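Local coordinates for protein probable amino acid aminotransferase (Mycobacterium tuberculosis, PDB 6Q1Q) that belongs to the class IV aminotransferase family and is probably an amino acid aminotransferase, at residues Leu135-Gly140 and Phe175-Gly180; Val191-Gly196 and Pro203-Pro208. All blocks are in the same frame, centred on the assembly; numbering follows the deposited sequence.

How the contacts relate
The two contacts come in series along the chain: contact 1 closes before contact 2 opens. Their centres lie about 20 Å apart and their nearest atoms about 7 Å, so they do not touch, yet both reach the same mixed sheet. Contact 1 joins the loops that leave its parallel strands 126-132 and 172-176; contact 2 is the antiparallel hairpin of strands 189-195 and 203-207. Strand pairing runs from 172-176 through 126-132, 259-265 and 249-253 to that hairpin, and on to 233-236. One contact is thus a loop-to-loop junction at the ends of a parallel pair, the other a largely buried strand pair elsewhere in the same sheet.

Contact 1: residues Leu135-Gly140 and Phe175-Gly180; sequences LPADGG and FVSTDG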
# COMPACT_ATOMS: atom_id res chain seq x y z
N LEU B 135 -4.99 10.37 10.57
CA LEU B 135 -6.38 10.32 10.15
C LEU B 135 -7.28 10.70 11.31
O LEU B 135 -7.01 10.34 12.46
CB LEU B 135 -6.78 8.93 9.64
CG LEU B 135 -6.44 8.46 8.23
CD1 LEU B 135 -4.94 8.47 7.95
CD2 LEU B 135 -7.02 7.07 7.99
N PRO B 136 -8.35 11.44 11.04
CA PRO B 136 -9.33 11.72 12.09
C PRO B 136 -10.25 10.53 12.32
O PRO B 136 -10.38 9.63 11.48
CB PRO B 136 -10.11 12.92 11.53
CG PRO B 136 -9.98 12.79 10.05
CD PRO B 136 -8.71 12.05 9.75
N ALA B 137 -10.89 10.53 13.49
CA ALA B 137 -11.75 9.42 13.88
C ALA B 137 -12.96 9.27 12.97
O ALA B 137 -13.51 8.17 12.86
CB ALA B 137 -12.20 9.59 15.33
N ASP B 138 -13.40 10.35 12.31
CA ASP B 138 -14.50 10.29 11.35
C ASP B 138 -14.06 9.84 9.96
O ASP B 138 -14.89 9.82 9.05
CB ASP B 138 -15.19 11.65 11.26
CG ASP B 138 -14.26 12.75 10.73
OD1 ASP B 138 -13.08 12.47 10.44
OD2 ASP B 138 -14.72 13.91 10.61
N GLY B 139 -12.78 9.50 9.78
CA GLY B 139 -12.26 9.25 8.44
C GLY B 139 -12.91 8.07 7.73
O GLY B 139 -13.10 8.09 6.51
N GLY B 140 -13.24 7.02 8.48
CA GLY B 140 -13.80 5.82 7.86
C GLY B 140 -15.09 6.07 7.11
O GLY B 140 -15.28 5.58 6.00
N PHE B 175 -1.54 3.07 16.79
CA PHE B 175 -1.86 4.28 16.05
C PHE B 175 -2.87 5.13 16.82
O PHE B 175 -3.84 4.62 17.38
CB PHE B 175 -2.42 3.93 14.67
CG PHE B 175 -1.37 3.63 13.65
CD1 PHE B 175 -0.35 4.54 13.39
CD2 PHE B 175 -1.39 2.45 12.93
CE1 PHE B 175 0.62 4.27 12.45
CE2 PHE B 175 -0.43 2.17 11.98
CZ PHE B 175 0.58 3.09 11.74
N VAL B 176 -2.65 6.44 16.82
CA VAL B 176 -3.56 7.40 17.42
C VAL B 176 -4.03 8.37 16.34
O VAL B 176 -3.23 8.80 15.50
CB VAL B 176 -2.89 8.17 18.59
CG1 VAL B 176 -3.86 9.18 19.19
CG2 VAL B 176 -2.40 7.19 19.64
N SER B 177 -5.32 8.69 16.36
CA SER B 177 -5.90 9.60 15.39
C SER B 177 -5.46 11.04 15.67
O SER B 177 -4.90 11.36 16.72
CB SER B 177 -7.42 9.49 15.41
OG SER B 177 -7.96 10.02 16.61
N THR B 178 -5.72 11.91 14.69
CA THR B 178 -5.32 13.31 14.84
C THR B 178 -6.05 13.99 16.00
O THR B 178 -5.50 14.91 16.61
CB THR B 178 -5.59 14.08 13.54
OG1 THR B 178 -6.90 13.76 13.05
CG2 THR B 178 -4.56 13.74 12.49
N ASP B 179 -7.27 13.55 16.30
CA ASP B 179 -8.01 14.08 17.43
C ASP B 179 -7.77 13.29 18.72
O ASP B 179 -8.51 13.47 19.69
CB ASP B 179 -9.51 14.12 17.11
CG ASP B 179 -9.95 12.93 16.26
OD1 ASP B 179 -9.12 12.03 16.02
OD2 ASP B 179 -11.12 12.90 15.84
N GLY B 180 -6.77 12.42 18.74
CA GLY B 180 -6.34 11.79 19.97
C GLY B 180 -7.10 10.56 20.38
O GLY B 180 -7.16 10.24 21.57
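Leu135 and Thr178 are pinned together through the backbone: Thr178 N donates to Leu135 O at 3.0 Å, with the N-H pointing well at the oxygen (159°) but standing about 50° above the carbonyl plane, off the lone pairs. The same Leu135 O presses on Ser177 CB at 3.1 Å, which makes this the tight part of the contact. Beside it, Pro136 and Thr178 lie side by side and point the same way, Thr178 OG1 resting 3.3 Å from Pro136 CA and 3.6 Å from Pro136 CB, while the Thr178 methyl CG2 goes to the Leu135 side. Hold is slacker at Asp179. Its chi1 of 37° sets the carboxylate between the backbone N and the carbonyl carbon, and both oxygens then face Ala137 N, OD1 at 3.4 Å and OD2 at 3.3 Å, two weak bonds that share one N-H. OD2 also lies 3.5 Å from Ala137 CB. Ser177 OG is hydrogen-bonded to Tyr181 N and is modelled doubtfully close to Asp179 OD1. Two type I turns frame the contact, Pro136 to Gly139 and Ser177 to Gly180, each closed by a backbone bond from its last residue to its first; the positive phi of Gly180 favours glycine at the end of its turn. The open side is that of Thr178, exposed to solvent, and Asp179, partly so. Leu135, by contrast, is buried against Pro213 of its own chain and Gly134 of the second subunit. Val176 bonds by its backbone to Leu131 and Arg133, so the turn after strand 172-176 is anchored on the parallel strand 126-132, facing the loop that leads from that neighbour into helix 139-142.

Contact 2: residues Val191-Gly196 and Pro203-Pro208; sequences VIATDG and PCLLTP
Four main-chain hydrogen bonds join the strands at Ile192 with Leu206 and at Thr194 with Cys204, both hydrogen-bonded antiparallel pairs. Ile192 N reaches Leu206 O at 2.8 Å, and Leu206 N returns to Ile192 O at 2.9 Å. Two residues on, Thr194 N lies 2.8 Å from Cys204 O, and Cys204 N donates back to Thr194 O over a distance modelled doubtfully short. On the face carrying these four side chains, Ile192 and Leu206 cross obliquely, CG1 of Ile192 meeting CB of Leu206 at 3.9 Å. CD1 of Leu206 runs on to Thr194 CB, 4.0 Å away, where the Cys204 sulfur also draws near. On the other face, at the non-hydrogen-bonded pair Ala193 and Leu205, the leucine bends back across the strands, its CD2 3.9 Å from the Ala193 methyl. At the far end Val191 CG1 leans against Thr207; chi1 of -167° turns OG1 anti to the backbone N, and this hydroxyl is hydrogen-bonded to Val190 O. Further out, strand 249-253 pairs with Val191 and Ala193, and strand 233-236 lies along the outer side of 203-207. Helix 218-229 covers the face of Leu205, through Ala227, while Leu239 packs on Ile192 of the opposite face. The strand directions differ by 145°, a twisted hairpin in the interior of the sheet. Main-chain bonds thus set the register, among mostly apolar side chains around Ile192, Leu205 and Leu206 that turn more polar and open towards Thr194 and Asp195, while the buried Thr207 hydroxyl is satisfied by a neighbouring carbonyl.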
# COMPACT_ATOMS: atom_id res chain seq x y z
N VAL B 191 -7.13 -4.16 22.19
CA VAL B 191 -8.17 -4.43 23.18
C VAL B 191 -7.61 -4.15 24.57
O VAL B 191 -6.45 -4.46 24.86
CB VAL B 191 -8.70 -5.88 23.09
CG1 VAL B 191 -9.40 -6.11 21.76
CG2 VAL B 191 -7.58 -6.87 23.29
N ILE B 192 -8.43 -3.55 25.43
CA ILE B 192 -8.04 -3.20 26.79
C ILE B 192 -9.04 -3.80 27.77
O ILE B 192 -10.21 -4.02 27.44
CB ILE B 192 -7.92 -1.67 27.00
CG1 ILE B 192 -9.27 -0.99 26.77
CG2 ILE B 192 -6.84 -1.09 26.09
CD1 ILE B 192 -9.39 0.36 27.45
N ALA B 193 -8.57 -4.07 28.99
CA ALA B 193 -9.43 -4.50 30.08
C ALA B 193 -9.63 -3.35 31.06
O ALA B 193 -8.66 -2.72 31.51
CB ALA B 193 -8.82 -5.71 30.80
N THR B 194 -10.89 -3.08 31.40
CA THR B 194 -11.26 -1.96 32.25
C THR B 194 -12.46 -2.37 33.10
O THR B 194 -13.16 -3.34 32.79
CB THR B 194 -11.56 -0.72 31.39
OG1 THR B 194 -10.35 -0.30 30.75
CG2 THR B 194 -12.09 0.45 32.20
N ASP B 195 -12.66 -1.67 34.22
CA ASP B 195 -13.84 -1.88 35.05
C ASP B 195 -15.00 -1.02 34.55
O ASP B 195 -14.80 -0.01 33.87
CB ASP B 195 -13.55 -1.54 36.51
CG ASP B 195 -13.17 -0.09 36.71
OD1 ASP B 195 -12.54 0.50 35.80
OD2 ASP B 195 -13.51 0.48 37.77
N GLY B 196 -16.21 -1.44 34.88
CA GLY B 196 -17.41 -0.73 34.46
C GLY B 196 -17.51 0.67 35.03
O GLY B 196 -18.19 0.91 36.03
N PRO B 203 -15.00 -6.47 35.30
CA PRO B 203 -13.95 -6.43 34.27
C PRO B 203 -14.58 -6.48 32.90
O PRO B 203 -15.38 -7.38 32.59
CB PRO B 203 -13.12 -7.69 34.56
CG PRO B 203 -13.64 -8.26 35.83
CD PRO B 203 -15.06 -7.81 35.92
N CYS B 204 -14.24 -5.51 32.07
CA CYS B 204 -14.85 -5.39 30.76
C CYS B 204 -13.78 -5.25 29.70
O CYS B 204 -12.77 -4.58 29.90
CB CYS B 204 -15.84 -4.20 30.72
SG CYS B 204 -15.12 -2.54 30.59
N LEU B 205 -14.02 -5.88 28.55
CA LEU B 205 -13.08 -5.86 27.44
C LEU B 205 -13.56 -4.87 26.40
O LEU B 205 -14.76 -4.82 26.08
CB LEU B 205 -12.94 -7.26 26.82
CG LEU B 205 -12.25 -8.28 27.72
CD1 LEU B 205 -12.06 -9.61 27.00
CD2 LEU B 205 -10.92 -7.73 28.19
N LEU B 206 -12.64 -4.09 25.86
CA LEU B 206 -12.99 -2.93 25.05
C LEU B 206 -12.03 -2.81 23.88
O LEU B 206 -10.84 -3.09 24.01
CB LEU B 206 -12.98 -1.65 25.88
CG LEU B 206 -14.09 -1.58 26.93
CD1 LEU B 206 -13.69 -0.64 28.04
CD2 LEU B 206 -15.40 -1.17 26.29
N THR B 207 -12.56 -2.38 22.74
CA THR B 207 -11.83 -2.23 21.50
C THR B 207 -12.32 -0.95 20.84
O THR B 207 -13.46 -0.53 21.07
CB THR B 207 -12.05 -3.45 20.58
OG1 THR B 207 -11.11 -3.43 19.50
CG2 THR B 207 -13.46 -3.46 20.02
N PRO B 208 -11.48 -0.30 20.04
CA PRO B 208 -11.86 1.00 19.47
C PRO B 208 -13.11 0.89 18.62
O PRO B 208 -13.44 -0.19 18.11
CB PRO B 208 -10.63 1.37 18.62
CG PRO B 208 -9.51 0.72 19.32
CD PRO B 208 -10.05 -0.59 19.82